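Local coordinates for kinesin-like protein Nod (Drosophila melanogaster, PDB 3DC4) that hydrolyses ATP and binds microtubules as a nonmotile kinesin motor domain, part of a protein required for segregating non-exchange chromosomes in meiosis, at residues A23-V28 and F65-P70; A310-H315 and S324-G329. All coordinates share one frame; numbering follows the deposited sequence.

The two contacts share the core of the kinesin motor domain, their centres about 12 Å apart. Strands 23-30 and 305-312 are parallel neighbours in the central sheet. Interaction 1 adds strand 67-69 beside the first of them, and interaction 2 lays helix 319-335 on the second. A probable hydrogen bond joins them directly, Ala27 O to Ala310 N at 2.7 Å, and the Phe65 ring packs against the helix backbone, its CE1 3.4 Å from Gly329 C. Bound ADP lies nearer interaction 2: the side chain of Cys311 is about 6 Å from the nucleotide and that of Phe69, in interaction 1, about 9 Å.

Interaction 1. Residues A23-V28 and F65-P70; sequences AVRIAV and FDHAFP
Asp66 grips both polar atoms of Ile26. Its backbone N donates to Ile26 O at 2.9 Å, almost in line with the carbonyl bond, while its OD1 accepts from Ile26 N at 2.9 Å through the anti lone pair, with 164° at the hydrogen. This needs CG turned back beside its own backbone N (chi1 -64°). OD1 also forms a salt bridge with Lys333 of helix 319-335; Arg25 NH1 is 4.3 Å from Asp66 OD2, beyond a salt bridge, so any attraction is probably only long-range, and no N-H points at that oxygen. Were Asp66 replaced by an alanine, the Ile26 amide would probably lose this acceptor and Lys333 its counter-charge here.

Further along, ordinary parallel pairing takes over: Val28 N donates to His67 O at 3.0 Å and Phe69 N to Val28 O at 2.8 Å, the axes of the short segments inclined by 16°. Beyond the backbone, Ile26 CG2 lies 3.7 Å from Phe65 CD1, on the face against which helix 319-335 packs. On the other face Ala27 CB meets His67 CB at 3.6 Å and Phe69 CE2 at 3.9 Å, and Leu82 and Met78 of helix 75-82 adjoin this group. The arrangement is a short parallel edge strand added to the central sheet of the kinesin motor fold, with an aspartate side chain continuing the pairing beyond its start.

Interaction 2. Residues A310-H315 and S324-G329; sequences ACISPH and STLRFG
Where Thr325 and Leu326 rest on Ala310 and Ile312, the side chains that meet do so through aliphatic carbons, and the flat groups stand to either end. The His315 ring has Pro314 CG on one face, 3.9 Å above its plane and displaced toward the rim, and makes an edge-to-face pair with Tyr33; Phe328, on the helix, pairs edge-to-face with Tyr101. The setting is the α/β core of a kinesin motor domain, a member of the P-loop NTPase clan: after strand 305-312 the chain leaves the central sheet and turns back into helix 319-335, which runs antiparallel over it. The axes of the short segments support this reading, inclined at 157° and 8.6 Å apart at their closest.

Thr325 CG2 is the centre of the packing. It sits 3.7 Å from Ala310 CB and 3.9 Å from Ile312 CG2, reaching down because the methyl is anti to the threonine's backbone N. With OG1 thereby on the other branch (chi1 -67°), the hydroxyl can bond back to Glu321 O in the preceding helical turn. Leu326 arrives at about a right angle to Ile312, its CD2 4.1 Å from Ile312 CG2; Val28 and Leu56 adjoin both residues.

Past the strand, Ser313 OG accepts from His315 N at 3.2 Å, which forms an ST turn. Polar linkage across the interface is indirect: one water donates to Cys311 O at 2.7 Å and also bonds Thr325 OG1 at 2.7 Å, while Thr106 OG1 of the ADP pocket makes a weak hydrogen bond with the same Cys311 O.

Interaction 1. Residues A23-V28 and F65-P70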
loop_
_atom_site.group_PDB
_atom_site.type_symbol
_atom_site.label_atom_id
_atom_site.label_comp_id
_atom_site.label_asym_id
_atom_site.label_seq_id
_atom_site.Cartn_x
_atom_site.Cartn_y
_atom_site.Cartn_z
ATOM N N ALA A 23 8.515 9.680 -6.689
ATOM C CA ALA A 23 7.456 9.314 -7.616
ATOM C C ALA A 23 6.169 8.947 -6.896
ATOM O O ALA A 23 6.185 8.220 -5.904
ATOM C CB ALA A 23 7.914 8.144 -8.491
ATOM N N VAL A 24 5.057 9.481 -7.390
ATOM C CA VAL A 24 3.745 9.177 -6.838
ATOM C C VAL A 24 2.980 8.563 -8.005
ATOM O O VAL A 24 2.709 9.238 -8.995
ATOM C CB VAL A 24 3.020 10.444 -6.341
ATOM C CG1 VAL A 24 1.637 10.076 -5.820
ATOM C CG2 VAL A 24 3.832 11.103 -5.223
ATOM N N ARG A 25 2.657 7.279 -7.892
ATOM C CA ARG A 25 1.961 6.561 -8.951
ATOM C C ARG A 25 0.558 6.108 -8.541
ATOM O O ARG A 25 0.304 5.799 -7.372
ATOM C CB ARG A 25 2.784 5.334 -9.367
ATOM C CG ARG A 25 4.234 5.609 -9.755
ATOM C CD ARG A 25 4.359 6.511 -10.976
ATOM N NE ARG A 25 5.440 6.076 -11.865
ATOM C CZ ARG A 25 5.338 5.051 -12.706
ATOM N NH1 ARG A 25 4.202 4.367 -12.772
ATOM N NH2 ARG A 25 6.366 4.701 -13.473
ATOM N N ILE A 26 -0.346 6.063 -9.512
ATOM C CA ILE A 26 -1.712 5.638 -9.247
ATOM C C ILE A 26 -2.152 4.562 -10.232
ATOM O O ILE A 26 -2.032 4.715 -11.453
ATOM C CB ILE A 26 -2.687 6.830 -9.322
ATOM C CG1 ILE A 26 -2.354 7.820 -8.200
ATOM C CG2 ILE A 26 -4.136 6.339 -9.184
ATOM C CD1 ILE A 26 -3.175 9.074 -8.190
ATOM N N ALA A 27 -2.652 3.463 -9.683
ATOM C CA ALA A 27 -3.115 2.353 -10.491
ATOM C C ALA A 27 -4.534 1.987 -10.076
ATOM O O ALA A 27 -4.932 2.224 -8.933
ATOM C CB ALA A 27 -2.204 1.153 -10.292
ATOM N N VAL A 28 -5.289 1.420 -11.010
ATOM C CA VAL A 28 -6.647 0.976 -10.744
ATOM C C VAL A 28 -6.755 -0.478 -11.163
ATOM O O VAL A 28 -6.249 -0.882 -12.216
ATOM C CB VAL A 28 -7.697 1.790 -11.534
ATOM C CG1 VAL A 28 -9.100 1.271 -11.218
ATOM C CG2 VAL A 28 -7.600 3.264 -11.154
ATOM N N PHE A 65 -4.765 7.281 -15.380
ATOM C CA PHE A 65 -3.790 7.073 -14.323
ATOM C C PHE A 65 -2.499 6.516 -14.902
ATOM O O PHE A 65 -2.228 6.682 -16.087
ATOM C CB PHE A 65 -4.366 6.124 -13.290
ATOM C CG PHE A 65 -5.677 6.583 -12.742
ATOM C CD1 PHE A 65 -5.776 7.809 -12.099
ATOM C CD2 PHE A 65 -6.820 5.813 -12.898
ATOM C CE1 PHE A 65 -6.996 8.269 -11.620
ATOM C CE2 PHE A 65 -8.049 6.267 -12.421
ATOM C CZ PHE A 65 -8.132 7.496 -11.783
ATOM N N ASP A 66 -1.699 5.864 -14.070
ATOM C CA ASP A 66 -0.442 5.298 -14.543
ATOM C C ASP A 66 -0.607 3.850 -14.960
ATOM O O ASP A 66 0.192 3.326 -15.735
ATOM C CB ASP A 66 0.618 5.379 -13.455
ATOM C CG ASP A 66 0.954 6.807 -13.091
ATOM O OD1 ASP A 66 0.651 7.218 -11.951
ATOM O OD2 ASP A 66 1.502 7.527 -13.952
ATOM N N HIS A 67 -1.645 3.207 -14.431
ATOM C CA HIS A 67 -1.930 1.806 -14.722
ATOM C C HIS A 67 -3.424 1.558 -14.603
ATOM O O HIS A 67 -4.052 2.023 -13.661
ATOM C CB HIS A 67 -1.221 0.891 -13.714
ATOM C CG HIS A 67 0.270 1.019 -13.710
ATOM N ND1 HIS A 67 1.062 0.509 -14.716
ATOM C CD2 HIS A 67 1.114 1.608 -12.829
ATOM C CE1 HIS A 67 2.329 0.777 -14.455
ATOM N NE2 HIS A 67 2.389 1.442 -13.316
ATOM N N ALA A 68 -3.993 0.840 -15.563
ATOM C CA ALA A 68 -5.412 0.495 -15.517
ATOM C C ALA A 68 -5.462 -1.005 -15.809
ATOM O O ALA A 68 -5.287 -1.432 -16.955
ATOM C CB ALA A 68 -6.206 1.285 -16.563
ATOM N N PHE A 69 -5.688 -1.794 -14.759
ATOM C CA PHE A 69 -5.719 -3.250 -14.854
ATOM C C PHE A 69 -7.120 -3.851 -14.889
ATOM O O PHE A 69 -7.890 -3.703 -13.938
ATOM C CB PHE A 69 -4.977 -3.874 -13.663
ATOM C CG PHE A 69 -3.561 -3.391 -13.489
ATOM C CD1 PHE A 69 -2.594 -3.655 -14.457
ATOM C CD2 PHE A 69 -3.186 -2.699 -12.339
ATOM C CE1 PHE A 69 -1.275 -3.243 -14.279
ATOM C CE2 PHE A 69 -1.865 -2.283 -12.151
ATOM C CZ PHE A 69 -0.910 -2.553 -13.122
ATOM N N PRO A 70 -7.470 -4.540 -15.989
ATOM C CA PRO A 70 -8.799 -5.155 -16.080
ATOM C C PRO A 70 -8.861 -6.388 -15.177
ATOM O O PRO A 70 -7.828 -6.866 -14.697
ATOM C CB PRO A 70 -8.919 -5.501 -17.563
ATOM C CG PRO A 70 -7.505 -5.782 -17.953
ATOM C CD PRO A 70 -6.745 -4.666 -17.266
#

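Interaction 2. Residues A310-H315 and S324-G329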
loop_
_atom_site.group_PDB
_atom_site.type_symbol
_atom_site.label_atom_id
_atom_site.label_comp_id
_atom_site.label_asym_id
_atom_site.label_seq_id
_atom_site.Cartn_x
_atom_site.Cartn_y
_atom_site.Cartn_z
ATOM N N ALA A 310 -6.147 1.638 -6.586
ATOM C CA ALA A 310 -7.592 1.809 -6.436
ATOM C C ALA A 310 -8.250 0.536 -6.912
ATOM O O ALA A 310 -8.076 0.135 -8.055
ATOM C CB ALA A 310 -8.080 2.971 -7.296
ATOM N N CYS A 311 -8.989 -0.111 -6.031
ATOM C CA CYS A 311 -9.682 -1.329 -6.400
ATOM C C CYS A 311 -11.139 -0.935 -6.575
ATOM O O CYS A 311 -11.706 -0.280 -5.700
ATOM C CB CYS A 311 -9.547 -2.372 -5.289
ATOM S SG CYS A 311 -7.806 -2.999 -5.072
ATOM N N ILE A 312 -11.738 -1.341 -7.692
ATOM C CA ILE A 312 -13.126 -0.996 -7.994
ATOM C C ILE A 312 -13.983 -2.165 -8.440
ATOM O O ILE A 312 -13.509 -3.109 -9.069
ATOM C CB ILE A 312 -13.198 0.061 -9.108
ATOM C CG1 ILE A 312 -12.542 -0.480 -10.384
ATOM C CG2 ILE A 312 -12.511 1.344 -8.651
ATOM C CD1 ILE A 312 -12.615 0.463 -11.579
ATOM N N SER A 313 -15.261 -2.067 -8.106
ATOM C CA SER A 313 -16.237 -3.072 -8.469
ATOM C C SER A 313 -16.719 -2.804 -9.894
ATOM O O SER A 313 -16.838 -1.654 -10.314
ATOM C CB SER A 313 -17.425 -2.994 -7.513
ATOM O OG SER A 313 -18.441 -3.882 -7.919
ATOM N N PRO A 314 -16.953 -3.868 -10.671
ATOM C CA PRO A 314 -17.430 -3.714 -12.048
ATOM C C PRO A 314 -18.957 -3.722 -12.066
ATOM O O PRO A 314 -19.580 -3.607 -13.122
ATOM C CB PRO A 314 -16.860 -4.943 -12.735
ATOM C CG PRO A 314 -16.987 -5.976 -11.657
ATOM C CD PRO A 314 -16.455 -5.238 -10.449
ATOM N N HIS A 315 -19.544 -3.865 -10.883
ATOM C CA HIS A 315 -20.999 -3.939 -10.727
ATOM C C HIS A 315 -21.713 -2.595 -10.721
ATOM O O HIS A 315 -21.289 -1.652 -10.052
ATOM C CB HIS A 315 -21.347 -4.683 -9.437
ATOM C CG HIS A 315 -20.601 -5.968 -9.256
ATOM N ND1 HIS A 315 -20.599 -6.972 -10.202
ATOM C CD2 HIS A 315 -19.839 -6.415 -8.232
ATOM C CE1 HIS A 315 -19.867 -7.980 -9.767
ATOM N NE2 HIS A 315 -19.393 -7.668 -8.573
ATOM N N SER A 324 -16.435 7.375 -6.581
ATOM C CA SER A 324 -15.756 8.054 -5.477
ATOM C C SER A 324 -14.285 7.663 -5.435
ATOM O O SER A 324 -13.397 8.505 -5.271
ATOM C CB SER A 324 -16.438 7.701 -4.150
ATOM O OG SER A 324 -17.764 8.210 -4.111
ATOM N N THR A 325 -14.046 6.373 -5.610
ATOM C CA THR A 325 -12.698 5.834 -5.595
ATOM C C THR A 325 -11.866 6.369 -6.763
ATOM O O THR A 325 -10.713 6.763 -6.587
ATOM C CB THR A 325 -12.763 4.295 -5.648
ATOM O OG1 THR A 325 -13.334 3.791 -4.434
ATOM C CG2 THR A 325 -11.387 3.704 -5.812
ATOM N N LEU A 326 -12.468 6.416 -7.947
ATOM C CA LEU A 326 -11.756 6.914 -9.118
ATOM C C LEU A 326 -11.518 8.426 -9.030
ATOM O O LEU A 326 -10.450 8.905 -9.420
ATOM C CB LEU A 326 -12.517 6.537 -10.402
ATOM C CG LEU A 326 -12.597 5.020 -10.619
ATOM C CD1 LEU A 326 -13.599 4.676 -11.703
ATOM C CD2 LEU A 326 -11.212 4.487 -10.975
ATOM N N ARG A 327 -12.491 9.174 -8.510
ATOM C CA ARG A 327 -12.318 10.619 -8.386
ATOM C C ARG A 327 -11.151 10.908 -7.436
ATOM O O ARG A 327 -10.361 11.822 -7.671
ATOM C CB ARG A 327 -13.618 11.283 -7.896
ATOM C CG ARG A 327 -14.687 11.378 -8.992
ATOM C CD ARG A 327 -16.015 11.885 -8.455
ATOM N NE ARG A 327 -15.884 13.198 -7.835
ATOM C CZ ARG A 327 -15.900 14.350 -8.495
ATOM N NH1 ARG A 327 -16.051 14.369 -9.811
ATOM N NH2 ARG A 327 -15.750 15.486 -7.831
ATOM N N PHE A 328 -11.023 10.116 -6.377
ATOM C CA PHE A 328 -9.913 10.334 -5.462
ATOM C C PHE A 328 -8.590 10.101 -6.193
ATOM O O PHE A 328 -7.614 10.823 -5.968
ATOM C CB PHE A 328 -9.997 9.406 -4.245
ATOM C CG PHE A 328 -8.805 9.512 -3.340
ATOM C CD1 PHE A 328 -8.701 10.542 -2.405
ATOM C CD2 PHE A 328 -7.739 8.634 -3.493
ATOM C CE1 PHE A 328 -7.545 10.693 -1.651
ATOM C CE2 PHE A 328 -6.586 8.777 -2.750
ATOM C CZ PHE A 328 -6.485 9.812 -1.823
ATOM N N GLY A 329 -8.560 9.092 -7.066
ATOM C CA GLY A 329 -7.353 8.790 -7.822
ATOM C C GLY A 329 -6.930 9.980 -8.663
ATOM O O GLY A 329 -5.748 10.301 -8.769
HETATM O O HOH W 1 -13.842 1.136 -4.925
#